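Local structure of FdtA domain-containing protein (Helicobacter canadensis MIT 98-5491, 7N67) at residues F66-Q78 / E140-V152. The protein is a sugar 3,4-ketoisomerase of the cupin family that binds thymidine diphosphate and probably acts on a dTDP-linked keto sugar in making a formylated sugar. Sequence-based numbering, arbitrary orientation.
With TYD (thymidine-5'-diphosphate), chain E.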
loop_
_atom_site.group_PDB
_atom_site.type_symbol
_atom_site.label_atom_id
_atom_site.label_comp_id
_atom_site.label_asym_id
_atom_site.label_seq_id
_atom_site.Cartn_x
_atom_site.Cartn_y
_atom_site.Cartn_z
ATOM N N PHE B 66 0.733 16.551 -7.036
ATOM C CA PHE B 66 0.825 16.368 -8.513
ATOM C C PHE B 66 -0.463 15.747 -9.058
ATOM O O PHE B 66 -0.552 14.542 -9.292
ATOM C CB PHE B 66 2.090 15.571 -8.835
ATOM C CG PHE B 66 3.359 16.360 -8.621
ATOM C CD1 PHE B 66 3.929 17.095 -9.656
ATOM C CD2 PHE B 66 3.973 16.398 -7.377
ATOM C CE1 PHE B 66 5.088 17.834 -9.454
ATOM C CE2 PHE B 66 5.137 17.130 -7.180
ATOM C CZ PHE B 66 5.683 17.859 -8.213
ATOM N N PRO B 67 -1.534 16.549 -9.263
ATOM C CA PRO B 67 -2.797 16.029 -9.786
ATOM C C PRO B 67 -2.686 15.581 -11.247
ATOM O O PRO B 67 -1.778 16.006 -11.950
ATOM C CB PRO B 67 -3.753 17.232 -9.697
ATOM C CG PRO B 67 -2.845 18.422 -9.790
ATOM C CD PRO B 67 -1.606 18.000 -9.020
ATOM N N ARG B 68 -3.639 14.762 -11.674
ATOM C CA ARG B 68 -3.660 14.154 -13.024
ATOM C C ARG B 68 -5.038 14.368 -13.647
ATOM O O ARG B 68 -5.901 15.023 -13.013
ATOM C CB ARG B 68 -3.316 12.671 -12.925
ATOM C CG ARG B 68 -1.898 12.374 -12.463
ATOM C CD ARG B 68 -1.731 10.859 -12.426
ATOM N NE ARG B 68 -1.624 10.343 -13.789
ATOM C CZ ARG B 68 -0.483 9.957 -14.373
ATOM N NH1 ARG B 68 -0.497 9.540 -15.631
ATOM N NH2 ARG B 68 0.664 9.990 -13.710
ATOM N N GLY B 69 -5.230 13.835 -14.848
ATOM C CA GLY B 69 -6.453 14.055 -15.632
ATOM C C GLY B 69 -6.400 15.401 -16.321
ATOM O O GLY B 69 -5.327 15.760 -16.848
ATOM N N ALA B 70 -7.488 16.158 -16.244
ATOM C CA ALA B 70 -7.658 17.414 -16.987
ATOM C C ALA B 70 -7.751 17.044 -18.470
ATOM O O ALA B 70 -6.851 17.453 -19.257
ATOM C CB ALA B 70 -6.505 18.342 -16.698
ATOM N N HIS B 71 -8.785 16.264 -18.812
ATOM C CA HIS B 71 -9.187 15.951 -20.205
ATOM C C HIS B 71 -10.654 15.501 -20.262
ATOM O O HIS B 71 -11.262 15.302 -19.228
ATOM C CB HIS B 71 -8.213 14.949 -20.851
ATOM C CG HIS B 71 -7.814 13.807 -19.987
ATOM N ND1 HIS B 71 -8.610 12.698 -19.828
ATOM C CD2 HIS B 71 -6.691 13.567 -19.287
ATOM C CE1 HIS B 71 -8.000 11.825 -19.044
ATOM N NE2 HIS B 71 -6.827 12.340 -18.688
ATOM N N ALA B 72 -11.207 15.460 -21.463
ATOM C CA ALA B 72 -12.583 15.021 -21.767
ATOM C C ALA B 72 -12.550 14.233 -23.080
ATOM O O ALA B 72 -11.530 14.285 -23.783
ATOM C CB ALA B 72 -13.521 16.215 -21.840
ATOM N N HIS B 73 -13.645 13.537 -23.377
ATOM C CA HIS B 73 -13.769 12.532 -24.469
ATOM C C HIS B 73 -15.219 12.537 -24.935
ATOM O O HIS B 73 -16.088 12.478 -24.055
ATOM C CB HIS B 73 -13.330 11.158 -23.937
ATOM C CG HIS B 73 -12.058 11.248 -23.165
ATOM N ND1 HIS B 73 -10.825 10.964 -23.727
ATOM C CD2 HIS B 73 -11.817 11.662 -21.900
ATOM C CE1 HIS B 73 -9.881 11.165 -22.825
ATOM N NE2 HIS B 73 -10.465 11.612 -21.695
ATOM N N LYS B 74 -15.456 12.642 -26.247
ATOM C CA LYS B 74 -16.824 12.655 -26.835
ATOM C C LYS B 74 -17.428 11.243 -26.714
ATOM O O LYS B 74 -18.618 11.153 -26.394
ATOM C CB LYS B 74 -16.782 13.181 -28.274
ATOM C CG LYS B 74 -16.262 14.613 -28.445
ATOM C CD LYS B 74 -15.843 14.991 -29.879
ATOM C CE LYS B 74 -16.806 15.913 -30.608
ATOM N NZ LYS B 74 -18.227 15.552 -30.382
ATOM N N GLU B 75 -16.622 10.181 -26.881
ATOM C CA GLU B 75 -17.109 8.773 -27.042
ATOM C C GLU B 75 -16.696 7.878 -25.847
ATOM O O GLU B 75 -17.576 7.134 -25.294
ATOM C CB GLU B 75 -16.625 8.246 -28.402
ATOM C CG GLU B 75 -17.728 7.978 -29.420
ATOM C CD GLU B 75 -19.041 8.736 -29.264
ATOM O OE1 GLU B 75 -19.043 9.959 -29.497
ATOM O OE2 GLU B 75 -20.064 8.088 -28.912
ATOM N N LEU B 76 -15.432 7.960 -25.422
ATOM C CA LEU B 76 -14.828 7.023 -24.440
ATOM C C LEU B 76 -15.626 7.036 -23.131
ATOM O O LEU B 76 -15.761 8.119 -22.536
ATOM C CB LEU B 76 -13.365 7.405 -24.190
ATOM C CG LEU B 76 -12.578 6.383 -23.368
ATOM C CD1 LEU B 76 -12.425 5.073 -24.135
ATOM C CD2 LEU B 76 -11.214 6.939 -22.980
ATOM N N GLU B 77 -16.139 5.868 -22.715
ATOM C CA GLU B 77 -16.736 5.659 -21.369
ATOM C C GLU B 77 -15.665 4.955 -20.534
ATOM O O GLU B 77 -14.878 4.202 -21.127
ATOM C CB GLU B 77 -18.056 4.895 -21.466
ATOM C CG GLU B 77 -19.139 5.633 -22.229
ATOM C CD GLU B 77 -20.525 5.009 -22.161
ATOM O OE1 GLU B 77 -21.506 5.754 -22.293
ATOM O OE2 GLU B 77 -20.635 3.786 -21.988
ATOM N N GLN B 78 -15.558 5.272 -19.243
ATOM C CA GLN B 78 -14.531 4.687 -18.337
ATOM C C GLN B 78 -15.206 4.250 -17.035
ATOM O O GLN B 78 -16.267 4.815 -16.704
ATOM C CB GLN B 78 -13.415 5.689 -18.050
ATOM C CG GLN B 78 -12.508 5.979 -19.241
ATOM C CD GLN B 78 -11.330 6.818 -18.809
ATOM O OE1 GLN B 78 -11.356 7.446 -17.761
ATOM N NE2 GLN B 78 -10.269 6.828 -19.593
ATOM N N GLU B 140 -8.462 11.821 -29.981
ATOM C CA GLU B 140 -9.858 12.019 -29.489
ATOM C C GLU B 140 -9.877 12.674 -28.096
ATOM O O GLU B 140 -10.997 12.938 -27.592
ATOM C CB GLU B 140 -10.615 10.689 -29.479
ATOM C CG GLU B 140 -10.915 10.183 -30.872
ATOM C CD GLU B 140 -11.602 11.251 -31.708
ATOM O OE1 GLU B 140 -12.671 11.753 -31.252
ATOM O OE2 GLU B 140 -11.040 11.616 -32.779
ATOM N N TYR B 141 -8.702 12.898 -27.494
ATOM C CA TYR B 141 -8.518 13.601 -26.192
ATOM C C TYR B 141 -8.775 15.102 -26.379
ATOM O O TYR B 141 -8.304 15.706 -27.351
ATOM C CB TYR B 141 -7.103 13.405 -25.637
ATOM C CG TYR B 141 -6.908 12.243 -24.694
ATOM C CD1 TYR B 141 -7.083 10.934 -25.111
ATOM C CD2 TYR B 141 -6.479 12.451 -23.394
ATOM C CE1 TYR B 141 -6.880 9.865 -24.255
ATOM C CE2 TYR B 141 -6.266 11.398 -22.525
ATOM C CZ TYR B 141 -6.460 10.096 -22.957
ATOM O OH TYR B 141 -6.255 9.054 -22.097
ATOM N N ILE B 142 -9.522 15.694 -25.457
ATOM C CA ILE B 142 -9.588 17.170 -25.281
ATOM C C ILE B 142 -8.840 17.487 -23.990
ATOM O O ILE B 142 -9.307 17.035 -22.935
ATOM C CB ILE B 142 -11.054 17.625 -25.272
ATOM C CG1 ILE B 142 -11.777 17.101 -26.515
ATOM C CG2 ILE B 142 -11.143 19.140 -25.129
ATOM C CD1 ILE B 142 -13.266 17.198 -26.440
ATOM N N ARG B 143 -7.676 18.129 -24.098
ATOM C CA ARG B 143 -6.774 18.417 -22.952
ATOM C C ARG B 143 -6.790 19.920 -22.624
ATOM O O ARG B 143 -5.866 20.365 -21.908
ATOM C CB ARG B 143 -5.339 17.976 -23.269
ATOM C CG ARG B 143 -5.175 16.492 -23.560
ATOM C CD ARG B 143 -3.707 16.116 -23.661
ATOM N NE ARG B 143 -3.496 14.675 -23.768
ATOM C CZ ARG B 143 -3.517 13.814 -22.755
ATOM N NH1 ARG B 143 -3.764 14.230 -21.526
ATOM N NH2 ARG B 143 -3.306 12.528 -22.976
ATOM N N ASP B 144 -7.758 20.674 -23.155
ATOM C CA ASP B 144 -7.930 22.130 -22.902
ATOM C C ASP B 144 -9.366 22.347 -22.436
ATOM O O ASP B 144 -10.283 21.933 -23.185
ATOM C CB ASP B 144 -7.637 22.959 -24.153
ATOM C CG ASP B 144 -7.670 24.459 -23.908
ATOM O OD1 ASP B 144 -8.782 25.042 -23.846
ATOM O OD2 ASP B 144 -6.588 25.024 -23.747
ATOM N N TYR B 145 -9.569 22.976 -21.273
ATOM C CA TYR B 145 -10.928 23.157 -20.688
ATOM C C TYR B 145 -11.774 24.067 -21.599
ATOM O O TYR B 145 -12.989 23.740 -21.844
ATOM C CB TYR B 145 -10.858 23.647 -19.238
ATOM C CG TYR B 145 -12.211 23.682 -18.569
ATOM C CD1 TYR B 145 -12.997 22.541 -18.467
ATOM C CD2 TYR B 145 -12.726 24.863 -18.060
ATOM C CE1 TYR B 145 -14.256 22.574 -17.883
ATOM C CE2 TYR B 145 -13.975 24.910 -17.466
ATOM C CZ TYR B 145 -14.742 23.766 -17.375
ATOM O OH TYR B 145 -15.969 23.845 -16.786
ATOM N N ASP B 146 -11.164 25.143 -22.123
ATOM C CA ASP B 146 -11.854 26.162 -22.966
ATOM C C ASP B 146 -12.376 25.470 -24.244
ATOM O O ASP B 146 -13.575 25.676 -24.593
ATOM C CB ASP B 146 -10.941 27.369 -23.232
ATOM C CG ASP B 146 -10.620 28.218 -22.009
ATOM O OD1 ASP B 146 -11.539 28.588 -21.262
ATOM O OD2 ASP B 146 -9.460 28.527 -21.821
ATOM N N GLU B 147 -11.519 24.657 -24.882
ATOM C CA GLU B 147 -11.845 23.744 -26.014
ATOM C C GLU B 147 -13.048 22.862 -25.639
ATOM O O GLU B 147 -13.983 22.721 -26.482
ATOM C CB GLU B 147 -10.598 22.923 -26.352
ATOM C CG GLU B 147 -10.591 22.308 -27.745
ATOM C CD GLU B 147 -9.441 21.334 -28.011
ATOM O OE1 GLU B 147 -9.423 20.728 -29.108
ATOM O OE2 GLU B 147 -8.557 21.178 -27.125
ATOM N N PHE B 148 -13.061 22.313 -24.418
ATOM C CA PHE B 148 -14.157 21.436 -23.926
ATOM C C PHE B 148 -15.466 22.238 -23.866
ATOM O O PHE B 148 -16.524 21.731 -24.262
ATOM C CB PHE B 148 -13.804 20.800 -22.571
ATOM C CG PHE B 148 -14.950 20.065 -21.923
ATOM C CD1 PHE B 148 -15.461 18.907 -22.486
ATOM C CD2 PHE B 148 -15.561 20.553 -20.784
ATOM C CE1 PHE B 148 -16.545 18.257 -21.914
ATOM C CE2 PHE B 148 -16.634 19.891 -20.207
ATOM C CZ PHE B 148 -17.121 18.744 -20.769
ATOM N N LEU B 149 -15.430 23.480 -23.384
ATOM C CA LEU B 149 -16.681 24.282 -23.230
ATOM C C LEU B 149 -17.236 24.623 -24.620
ATOM O O LEU B 149 -18.461 24.397 -24.865
ATOM C CB LEU B 149 -16.397 25.524 -22.373
ATOM C CG LEU B 149 -16.107 25.242 -20.899
ATOM C CD1 LEU B 149 -15.688 26.505 -20.180
ATOM C CD2 LEU B 149 -17.305 24.605 -20.193
ATOM N N ARG B 150 -16.362 25.078 -25.522
ATOM C CA ARG B 150 -16.717 25.299 -26.951
ATOM C C ARG B 150 -17.406 24.043 -27.508
ATOM O O ARG B 150 -18.523 24.188 -28.058
ATOM C CB ARG B 150 -15.471 25.698 -27.745
ATOM C CG ARG B 150 -15.014 27.118 -27.464
ATOM C CD ARG B 150 -14.045 27.610 -28.506
ATOM N NE ARG B 150 -12.747 27.008 -28.290
ATOM C CZ ARG B 150 -11.803 27.499 -27.494
ATOM N NH1 ARG B 150 -10.639 26.874 -27.388
ATOM N NH2 ARG B 150 -12.019 28.608 -26.807
ATOM N N MET B 151 -16.790 22.860 -27.341
ATOM C CA MET B 151 -17.345 21.546 -27.794
ATOM C C MET B 151 -18.737 21.329 -27.189
ATOM O O MET B 151 -19.639 20.930 -27.934
ATOM C CB MET B 151 -16.424 20.380 -27.422
ATOM C CG MET B 151 -16.809 19.051 -28.058
ATOM S SD MET B 151 -18.101 18.136 -27.146
ATOM C CE MET B 151 -17.187 17.617 -25.693
ATOM N N VAL B 152 -18.923 21.617 -25.900
ATOM C CA VAL B 152 -20.206 21.358 -25.181
ATOM C C VAL B 152 -21.235 22.456 -25.508
ATOM O O VAL B 152 -22.397 22.274 -25.077
ATOM C CB VAL B 152 -19.956 21.223 -23.662
ATOM C CG1 VAL B 152 -21.230 21.283 -22.831
ATOM C CG2 VAL B 152 -19.196 19.943 -23.341
HETATM P PA TYD E . -2.211 11.194 -19.243
HETATM O O1A TYD E . -3.395 11.402 -20.121
HETATM O O2A TYD E . -1.271 12.330 -19.025
HETATM O O3A TYD E . -2.692 10.582 -17.848
HETATM P PB TYD E . -3.818 10.965 -16.782
HETATM O O1B TYD E . -3.564 10.051 -15.585
HETATM O O2B TYD E . -3.554 12.424 -16.482
HETATM O O3B TYD E . -5.164 10.733 -17.405
HETATM O "O5'" TYD E . -1.358 9.948 -19.770
HETATM C "C5'" TYD E . 0.060 9.963 -19.517
HETATM C "C4'" TYD E . 0.746 9.422 -20.743
HETATM O "O4'" TYD E . 0.275 8.076 -20.984
HETATM C "C3'" TYD E . 0.485 10.228 -22.015
HETATM O "O3'" TYD E . 1.693 10.416 -22.739
HETATM C "C2'" TYD E . -0.476 9.348 -22.798
HETATM C "C1'" TYD E . -0.095 7.946 -22.345
HETATM N N1 TYD E . -1.200 6.964 -22.434
HETATM C C2 TYD E . -1.059 5.902 -23.306
HETATM O O2 TYD E . -0.059 5.737 -23.993
HETATM N N3 TYD E . -2.142 5.056 -23.353
HETATM C C4 TYD E . -3.315 5.150 -22.625
HETATM O O4 TYD E . -4.205 4.302 -22.772
HETATM C C5 TYD E . -3.390 6.274 -21.722
HETATM C C5M TYD E . -4.628 6.445 -20.891
HETATM C C6 TYD E . -2.348 7.120 -21.676
#
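Ala72 and Ile142 form an antiparallel hydrogen-bonded pair at one edge of a sheet of the cupin fold, where the short strand 141-142 lies against strand 68-73. Ala72 N donates to Ile142 O at 2.9 Å, in the carbonyl plane, and Ile142 N donates back to Ala72 O. Ala72 CB packs 3.4 Å from Phe148 CD1 of helix 145-152, on the same side of the sheet as Ile142.

His71 and Tyr141 line the thymidine diphosphate pocket. His71 CB sits 3.1 Å from Ile142 O. His71 CG lies between the backbone N and the carbonyl carbon (chi1 44°), which holds the ring beside Tyr141 with NE2 turned to the phosphate. Tyr141 CE2 sits over the centre of one face of the His71 ring, the two planes oblique at 49°. His71 ND1 shares a 2.8 Å hydrogen bond with His73 NE2, and either may donate. His71 CD2 lies 3.7 Å from Arg143 NH1, and His71 CE1 3.5 Å from TYD O3B. His71 NE2 donates to TYD O3B at 2.6 Å, so both ring nitrogens are engaged and the ring's rotation is fixed.

His73 turns its edge to the face of Tyr141, planes 82° apart. Arg143 NH1 and NH2 both donate to TYD O1A, and Arg143 NE is salt-bridged to Glu138. Arg68 NE and Gly69 N grip the beta phosphate. At the thymine, Tyr141 OH lies 3.3 Å from TYD C5M.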